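Long-range contacts in lectin (Pleurotus ostreatus, PDB 6LI7), which binds N-acetylgalactosamine, and probably related sugars, through a bound calcium ion as a mushroom lectin: residues Ala258-Thr263 with Ala299-Gly304; Tyr277-Ala282 with Gly367-Ser372; Trp220-Asp225 with Gly304-Ile309. All blocks are in the same frame, centred on the assembly; numbering follows the deposited sequence.

Contact 1 (Ala258-Thr263 with Ala299-Gly304); sequences ADDRYT and ATNGGG. With CA (calcium ion), chain E; NGA (2-acetamido-2-deoxy-beta-D-galactopyranose), chain I; NAG (2-acetamido-2-deoxy-beta-D-glucopyranose), chain D.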
# COMPACT_ATOMS: atom_id res chain seq x y z
N ALA A 258 -17.60 4.15 6.73
CA ALA A 258 -18.64 5.19 6.79
C ALA A 258 -19.56 4.98 8.00
O ALA A 258 -19.94 3.86 8.30
CB ALA A 258 -19.43 5.17 5.50
N ASP A 259 -20.01 6.09 8.55
CA ASP A 259 -21.14 6.17 9.50
C ASP A 259 -22.43 6.57 8.77
O ASP A 259 -22.47 7.73 8.37
CB ASP A 259 -20.83 7.17 10.60
CG ASP A 259 -21.95 7.29 11.63
OD1 ASP A 259 -23.06 6.77 11.37
OD2 ASP A 259 -21.67 7.84 12.70
N ASP A 260 -23.07 5.57 8.18
CA ASP A 260 -23.53 4.29 8.78
C ASP A 260 -23.09 3.21 7.80
O ASP A 260 -22.76 2.10 8.24
CB ASP A 260 -25.03 4.28 9.11
CG ASP A 260 -25.29 4.82 10.50
OD1 ASP A 260 -24.87 4.12 11.45
OD2 ASP A 260 -25.80 5.98 10.61
N ARG A 261 -23.02 3.53 6.50
CA ARG A 261 -22.81 2.50 5.45
C ARG A 261 -22.41 3.19 4.13
O ARG A 261 -22.55 4.41 4.05
CB ARG A 261 -24.08 1.66 5.29
CG ARG A 261 -25.27 2.40 4.69
CD ARG A 261 -26.65 1.74 4.78
NE ARG A 261 -26.52 0.30 4.75
CZ ARG A 261 -26.75 -0.51 5.79
NH1 ARG A 261 -27.18 -0.01 6.94
NH2 ARG A 261 -26.54 -1.82 5.68
N TYR A 262 -21.81 2.46 3.19
CA TYR A 262 -21.37 3.07 1.91
C TYR A 262 -21.47 1.99 0.84
O TYR A 262 -21.47 0.78 1.17
CB TYR A 262 -19.94 3.67 1.96
CG TYR A 262 -18.89 2.60 2.06
CD1 TYR A 262 -18.58 2.03 3.29
CD2 TYR A 262 -18.38 2.01 0.92
CE1 TYR A 262 -17.70 0.95 3.38
CE2 TYR A 262 -17.56 0.90 0.99
CZ TYR A 262 -17.20 0.38 2.22
OH TYR A 262 -16.39 -0.72 2.24
N THR A 263 -21.48 2.46 -0.40
CA THR A 263 -21.13 1.66 -1.59
C THR A 263 -20.14 2.47 -2.42
O THR A 263 -20.36 3.72 -2.60
CB THR A 263 -22.35 1.36 -2.46
OG1 THR A 263 -23.32 0.75 -1.62
CG2 THR A 263 -22.02 0.44 -3.62
N ALA A 299 -22.97 7.09 0.41
CA ALA A 299 -22.90 6.87 1.89
C ALA A 299 -24.26 7.22 2.50
O ALA A 299 -24.82 8.24 2.10
CB ALA A 299 -21.79 7.67 2.53
N THR A 300 -24.73 6.41 3.45
CA THR A 300 -26.08 6.56 4.03
C THR A 300 -25.95 6.78 5.54
O THR A 300 -25.29 5.98 6.19
CB THR A 300 -26.93 5.34 3.65
OG1 THR A 300 -26.98 5.19 2.22
CG2 THR A 300 -28.33 5.43 4.20
N ASN A 301 -26.62 7.81 6.06
CA ASN A 301 -26.84 8.05 7.50
C ASN A 301 -28.19 7.44 7.95
O ASN A 301 -29.25 7.82 7.43
CB ASN A 301 -26.72 9.53 7.87
CG ASN A 301 -26.77 9.72 9.39
OD1 ASN A 301 -26.44 8.78 10.10
ND2 ASN A 301 -27.21 10.88 9.86
N GLY A 302 -28.13 6.49 8.87
CA GLY A 302 -29.29 5.87 9.53
C GLY A 302 -29.82 6.73 10.68
O GLY A 302 -30.87 6.39 11.21
N GLY A 303 -29.10 7.78 11.06
CA GLY A 303 -29.43 8.58 12.25
C GLY A 303 -28.18 9.06 12.97
O GLY A 303 -27.18 8.35 12.97
N GLY A 304 -28.30 10.23 13.59
CA GLY A 304 -27.27 10.88 14.40
C GLY A 304 -26.10 11.31 13.53
O GLY A 304 -26.30 11.78 12.40
CA CA E . -25.13 7.72 11.93
C1 NGA I . -25.23 6.41 17.01
C2 NGA I . -25.96 6.40 15.64
C3 NGA I . -25.03 5.72 14.62
C4 NGA I . -23.67 6.43 14.69
C5 NGA I . -23.14 6.67 16.13
C6 NGA I . -21.83 7.42 16.10
C7 NGA I . -28.43 6.57 15.72
C8 NGA I . -29.70 5.76 15.74
N2 NGA I . -27.32 5.81 15.73
O1 NGA I . -26.05 6.87 18.03
O3 NGA I . -25.51 5.81 13.23
O4 NGA I . -23.84 7.71 13.98
O5 NGA I . -24.17 7.40 16.89
O6 NGA I . -21.27 7.60 17.36
O7 NGA I . -28.48 7.82 15.72
C1 NAG D . -27.64 4.68 -1.99
C2 NAG D . -28.67 4.07 -2.96
C3 NAG D . -30.02 4.06 -2.26
C4 NAG D . -29.88 2.93 -1.23
C5 NAG D . -28.76 3.39 -0.29
C6 NAG D . -28.41 2.38 0.78
C7 NAG D . -28.85 5.68 -4.71
C8 NAG D . -28.56 5.97 -6.15
N2 NAG D . -28.59 4.49 -4.36
O3 NAG D . -31.06 3.75 -3.17
O4 NAG D . -31.15 2.58 -0.61
O5 NAG D . -27.54 3.62 -1.02
O6 NAG D . -27.85 1.28 0.13
O7 NAG D . -29.29 6.36 -3.81
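The calcium-dependent sugar site is built where strand 293-301 ends beside the start of strand 261-266, and this contact supplies most of its ligands. Asp259 OD1 and Asp260 OD2 reach the calcium ion from one segment. Asn301 OD1, at 2.5 Å from the calcium, and the backbone Gly303 O come from the other. Pro305 O completes the protein's share. The sugar adds its O3 and O4, so the metal has seven ligands. The peptide between Asp259 and Asp260 is cis, which helps turn both carboxylates onto the ion. The extended first torsion of Asp259 (chi1 -179°) carries OD1 to the metal. The second oxygen of each carboxylate makes a close contact with the sugar: Asp259 OD2 lies 2.5 Å from O4 and Asp260 OD1 2.5 Å from O3. Trp364 NE1 donates a hydrogen bond to Asp259 OD2. Asp260 OD2 does double duty, for Gly302 N donates to it over 3.0 Å from above the carboxylate plane. The loop is fixed from within by an Asx turn, in which Gly303 N donates to Asn301 OD1. Asn301 ND2 donates to Gly304 O at 2.8 Å, and also to Pro232 O. Behind the site the strands pair. Thr300 N donates to Arg261 O over 3.0 Å, nearly straight at 162°, and the bonds returned to Thr300 O from Asp260 N and Arg261 N are weak. Arg261 and Thr300 lie side by side, with CG of Arg261 3.5 Å from CB of Thr300. Tyr262 and Ala299 form the next, non-hydrogen-bonded pair. A cis-linked aspartate pair with an asparagine and loop carbonyls round a calcium that also takes two sugar hydroxyls is the DcisD arrangement, as in the PA14-type lectin domains of yeast adhesins.

Contact 2 (Tyr277-Ala282 with Gly367-Ser372); sequences YTVADA and GMVIPS. With NGA (2-acetamido-2-deoxy-beta-D-galactopyranose), chain I.
Met368 sets out extended (chi1 -167°), then bends at chi2 and chi3, which folds the thioether back over the turn at Tyr277-Thr278. Tyr277 has its CG between the backbone N and the carbonyl carbon (chi1 54°), which directs the ring to the sugar, away from 367-372. The methyl CE of Met368 comes within 3.2 Å of Tyr277 O, and SD packs against the carbonyl carbon of Thr278. Its CG meets CB of Ala280 at 3.7 Å. The Met368 side chain also packs on Leu215 and Ala257. Beside this packing the backbones join through two nearly straight hydrogen bonds. Val369 N donates to Thr278 O, and Ala280 N donates to Val369 O, each over 2.9 Å. They grip Val369 by both its N-H and its carbonyl. Two waters extend the link: one donates to Thr278 O and Gly367 O, the other to Ala280 O and Val369 O. Farther along, CG of Pro371 rests 3.8 Å from CB of Ala282. Tyr277 OH comes 3.3 Å from C5 of the sugar. The arrangement is a single beta bridge between two loop segments running roughly the same way. It joins the C-terminal tail to the loop that brings Tyr277 to the N-acetylgalactosamine pocket.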
# COMPACT_ATOMS: atom_id res chain seq x y z
N TYR A 277 -18.61 1.71 11.01
CA TYR A 277 -17.77 2.86 11.30
C TYR A 277 -16.70 2.47 12.32
O TYR A 277 -15.95 3.35 12.67
CB TYR A 277 -18.61 4.06 11.69
CG TYR A 277 -19.59 3.85 12.82
CD1 TYR A 277 -19.19 4.01 14.13
CD2 TYR A 277 -20.92 3.63 12.56
CE1 TYR A 277 -20.08 3.87 15.17
CE2 TYR A 277 -21.84 3.46 13.58
CZ TYR A 277 -21.41 3.59 14.90
OH TYR A 277 -22.28 3.46 15.93
N THR A 278 -16.57 1.19 12.67
CA THR A 278 -15.52 0.73 13.62
C THR A 278 -14.56 -0.24 12.94
O THR A 278 -13.43 -0.42 13.49
CB THR A 278 -16.13 0.07 14.87
OG1 THR A 278 -16.91 -1.04 14.43
CG2 THR A 278 -16.91 1.04 15.73
N VAL A 279 -14.96 -0.87 11.82
CA VAL A 279 -14.10 -1.80 11.05
C VAL A 279 -14.06 -1.32 9.60
O VAL A 279 -15.09 -1.40 8.92
CB VAL A 279 -14.64 -3.24 11.12
CG1 VAL A 279 -13.78 -4.17 10.31
CG2 VAL A 279 -14.78 -3.74 12.57
N ALA A 280 -12.89 -0.90 9.14
CA ALA A 280 -12.70 -0.32 7.80
C ALA A 280 -12.52 -1.44 6.78
O ALA A 280 -12.05 -2.53 7.15
CB ALA A 280 -11.53 0.61 7.79
N ASP A 281 -12.88 -1.19 5.52
CA ASP A 281 -12.74 -2.18 4.41
C ASP A 281 -11.60 -1.72 3.50
O ASP A 281 -11.42 -0.50 3.27
CB ASP A 281 -14.06 -2.26 3.64
CG ASP A 281 -15.25 -2.60 4.52
OD1 ASP A 281 -15.06 -3.52 5.33
OD2 ASP A 281 -16.33 -1.88 4.50
N ALA A 282 -10.87 -2.66 2.93
CA ALA A 282 -9.73 -2.39 2.04
C ALA A 282 -10.03 -3.11 0.73
O ALA A 282 -10.50 -4.26 0.77
CB ALA A 282 -8.42 -2.82 2.63
N GLY A 367 -9.74 4.43 17.07
CA GLY A 367 -9.66 2.96 17.25
C GLY A 367 -10.05 2.15 16.01
O GLY A 367 -10.11 0.90 16.10
N MET A 368 -10.39 2.77 14.88
CA MET A 368 -10.79 1.99 13.66
C MET A 368 -9.95 0.71 13.53
O MET A 368 -8.75 0.80 13.48
CB MET A 368 -10.56 2.83 12.38
CG MET A 368 -11.24 2.24 11.14
SD MET A 368 -13.05 2.34 11.16
CE MET A 368 -13.27 4.13 11.09
N VAL A 369 -10.55 -0.45 13.37
CA VAL A 369 -9.83 -1.69 12.96
C VAL A 369 -9.50 -1.58 11.45
O VAL A 369 -10.42 -1.46 10.61
CB VAL A 369 -10.69 -2.91 13.28
CG1 VAL A 369 -10.01 -4.17 12.77
CG2 VAL A 369 -11.01 -2.99 14.78
N ILE A 370 -8.22 -1.55 11.11
CA ILE A 370 -7.73 -1.43 9.72
C ILE A 370 -7.13 -2.76 9.29
O ILE A 370 -6.29 -3.27 10.01
CB ILE A 370 -6.75 -0.27 9.66
CG1 ILE A 370 -7.43 1.06 10.02
CG2 ILE A 370 -6.09 -0.22 8.29
CD1 ILE A 370 -6.45 2.20 10.19
N PRO A 371 -7.43 -3.33 8.10
CA PRO A 371 -6.76 -4.55 7.64
C PRO A 371 -5.25 -4.35 7.57
O PRO A 371 -4.79 -3.25 7.29
CB PRO A 371 -7.35 -4.83 6.24
CG PRO A 371 -8.68 -4.07 6.24
CD PRO A 371 -8.42 -2.85 7.13
N SER A 372 -4.52 -5.42 7.86
CA SER A 372 -3.04 -5.54 7.76
C SER A 372 -2.59 -5.43 6.30
O SER A 372 -3.25 -6.04 5.47
CB SER A 372 -2.64 -6.88 8.32
OG SER A 372 -3.04 -6.98 9.68
C1 NGA I . -25.23 6.41 17.01
C2 NGA I . -25.96 6.40 15.64
C3 NGA I . -25.03 5.72 14.62
C4 NGA I . -23.67 6.43 14.69
C5 NGA I . -23.14 6.67 16.13
C6 NGA I . -21.83 7.42 16.10
C7 NGA I . -28.43 6.57 15.72
C8 NGA I . -29.70 5.76 15.74
N2 NGA I . -27.32 5.81 15.73
O1 NGA I . -26.05 6.87 18.03
O3 NGA I . -25.51 5.81 13.23
O4 NGA I . -23.84 7.71 13.98
O5 NGA I . -24.17 7.40 16.89
O6 NGA I . -21.27 7.60 17.36
O7 NGA I . -28.48 7.82 15.72
O HOH W 1 -12.79 -0.02 16.01
O HOH W 2 -10.63 -3.73 9.16

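Contact 3 (Trp220-Asp225 with Gly304-Ile309); sequences WIWTSD and GPAGVI. With CA (calcium ion), chain E; NGA (2-acetamido-2-deoxy-beta-D-galactopyranose), chain I.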
# COMPACT_ATOMS: atom_id res chain seq x y z
N TRP A 220 -12.98 12.71 7.98
CA TRP A 220 -14.41 12.37 7.85
C TRP A 220 -15.04 13.52 7.08
O TRP A 220 -14.85 14.68 7.47
CB TRP A 220 -15.05 12.22 9.23
CG TRP A 220 -14.53 11.07 10.02
CD1 TRP A 220 -13.53 11.11 10.95
CD2 TRP A 220 -15.00 9.72 9.99
NE1 TRP A 220 -13.35 9.86 11.48
CE2 TRP A 220 -14.25 9.00 10.94
CE3 TRP A 220 -16.02 9.06 9.29
CZ2 TRP A 220 -14.48 7.66 11.21
CZ3 TRP A 220 -16.22 7.72 9.52
CH2 TRP A 220 -15.46 7.03 10.48
N ILE A 221 -15.74 13.21 5.99
CA ILE A 221 -16.46 14.26 5.22
C ILE A 221 -17.94 13.93 5.16
O ILE A 221 -18.36 12.76 5.32
CB ILE A 221 -15.83 14.45 3.81
CG1 ILE A 221 -15.98 13.21 2.93
CG2 ILE A 221 -14.40 14.91 3.92
CD1 ILE A 221 -15.56 13.45 1.47
N TRP A 222 -18.72 14.96 4.91
CA TRP A 222 -20.15 14.79 4.56
C TRP A 222 -20.58 16.01 3.71
O TRP A 222 -19.77 16.95 3.44
CB TRP A 222 -20.97 14.64 5.86
CG TRP A 222 -22.24 13.87 5.73
CD1 TRP A 222 -23.49 14.39 5.80
CD2 TRP A 222 -22.41 12.46 5.48
NE1 TRP A 222 -24.41 13.42 5.62
CE2 TRP A 222 -23.79 12.22 5.42
CE3 TRP A 222 -21.54 11.38 5.32
CZ2 TRP A 222 -24.33 10.95 5.20
CZ3 TRP A 222 -22.07 10.13 5.09
CH2 TRP A 222 -23.45 9.91 5.05
N THR A 223 -21.86 16.02 3.39
CA THR A 223 -22.57 17.23 2.89
C THR A 223 -22.71 18.23 4.02
O THR A 223 -22.63 17.83 5.20
CB THR A 223 -23.88 16.80 2.25
OG1 THR A 223 -24.54 15.82 3.06
CG2 THR A 223 -23.65 16.20 0.88
N SER A 224 -22.90 19.50 3.66
CA SER A 224 -22.83 20.63 4.60
C SER A 224 -24.16 20.74 5.39
O SER A 224 -24.22 21.61 6.24
CB SER A 224 -22.45 21.86 3.84
OG SER A 224 -23.47 22.07 2.89
N ASP A 225 -25.12 19.83 5.21
CA ASP A 225 -26.27 19.62 6.15
C ASP A 225 -25.81 18.91 7.44
O ASP A 225 -26.66 18.68 8.30
CB ASP A 225 -27.42 18.84 5.50
CG ASP A 225 -27.03 17.45 5.00
OD1 ASP A 225 -27.94 16.60 4.78
OD2 ASP A 225 -25.84 17.22 4.83
N GLY A 304 -28.30 10.23 13.59
CA GLY A 304 -27.27 10.88 14.40
C GLY A 304 -26.10 11.31 13.53
O GLY A 304 -26.30 11.78 12.40
N PRO A 305 -24.86 11.23 14.10
CA PRO A 305 -23.65 11.65 13.40
C PRO A 305 -23.55 10.86 12.09
O PRO A 305 -24.13 9.72 11.94
CB PRO A 305 -22.49 11.31 14.37
CG PRO A 305 -23.15 11.28 15.77
CD PRO A 305 -24.56 10.77 15.47
N ALA A 306 -22.79 11.43 11.16
CA ALA A 306 -22.53 10.80 9.85
C ALA A 306 -21.16 11.25 9.34
O ALA A 306 -20.74 12.41 9.61
CB ALA A 306 -23.63 11.17 8.88
N GLY A 307 -20.55 10.40 8.53
CA GLY A 307 -19.28 10.74 7.87
C GLY A 307 -18.79 9.61 7.02
O GLY A 307 -19.17 8.42 7.24
N VAL A 308 -17.99 9.94 6.02
CA VAL A 308 -17.27 8.91 5.26
C VAL A 308 -15.80 9.31 5.24
O VAL A 308 -15.48 10.49 5.27
CB VAL A 308 -17.91 8.67 3.88
CG1 VAL A 308 -17.87 9.92 3.01
CG2 VAL A 308 -17.25 7.51 3.19
N ILE A 309 -14.93 8.32 5.33
CA ILE A 309 -13.47 8.57 5.39
C ILE A 309 -12.79 7.55 4.51
O ILE A 309 -13.20 6.40 4.50
CB ILE A 309 -12.93 8.54 6.84
CG1 ILE A 309 -11.48 9.02 6.88
CG2 ILE A 309 -13.12 7.16 7.48
CD1 ILE A 309 -10.97 9.27 8.30
CA CA E . -25.13 7.72 11.93
C1 NGA I . -25.23 6.41 17.01
C2 NGA I . -25.96 6.40 15.64
C3 NGA I . -25.03 5.72 14.62
C4 NGA I . -23.67 6.43 14.69
C5 NGA I . -23.14 6.67 16.13
C6 NGA I . -21.83 7.42 16.10
C7 NGA I . -28.43 6.57 15.72
C8 NGA I . -29.70 5.76 15.74
N2 NGA I . -27.32 5.81 15.73
O1 NGA I . -26.05 6.87 18.03
O3 NGA I . -25.51 5.81 13.23
O4 NGA I . -23.84 7.71 13.98
O5 NGA I . -24.17 7.40 16.89
O6 NGA I . -21.27 7.60 17.36
O7 NGA I . -28.48 7.82 15.72
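Ile221 and Val308 exchange a pair of backbone hydrogen bonds. Ile221 N donates to Val308 O over 2.8 Å, and Val308 N returns a bond to Ile221 O over 2.9 Å. Both donors lie in the carbonyl plane of their acceptor, so all four polar atoms of this buried pair are satisfied. Each oxygen also takes a CA-H contact, Val308 O from Trp220 CA and Ile221 O from Gly307 CA. On the other edge of strand 219-222, Trp220 and Trp222 bond to strand 351-358. Gly307 bonds through its backbone to Asp259. The pair is a single antiparallel bridge between strands of two different sheets, whose short segments meet at 130°, and it ties the sheets together beside the calcium site. Two indoles straddle the bridge. CG2 of Ile309 sits over a face of Trp220, 3.7 Å from the centroid of its six-membered ring, while Gly307 C lies at the ring's edge. CB of Ala306 covers a face of Trp222 in the same CH-pi manner, close to the ring normal. Trp220 also stacks on Trp364. Pro305 O is taken up by the calcium ion at 2.2 Å. Thr223 OG1 donates to Asp225 OD2 over 2.6 Å, and Asp225 OD1 forms a salt bridge with Arg236.

How the contacts relate
All three contacts lie in the C-terminal half of the chain. Their segments come in the order 220-225, 258-263, 277-282, 299-304, 304-309 and 367-372. Contact 1 falls wholly within the span bridged by contact 3, while contact 2 interleaves with both. The centres of contacts 1 and 3 are about 8 Å apart, and these two share Gly304 and the calcium ion. Contact 2 lies about 15 Å from contact 1 and about 17 Å from contact 3, centre to centre. Strand 249-259 has strands 281-285 and 307-316 as its neighbours in one sheet, so it connects all three. All of them reach the bound N-acetylgalactosamine, so one sugar site is assembled from distant parts of the sequence.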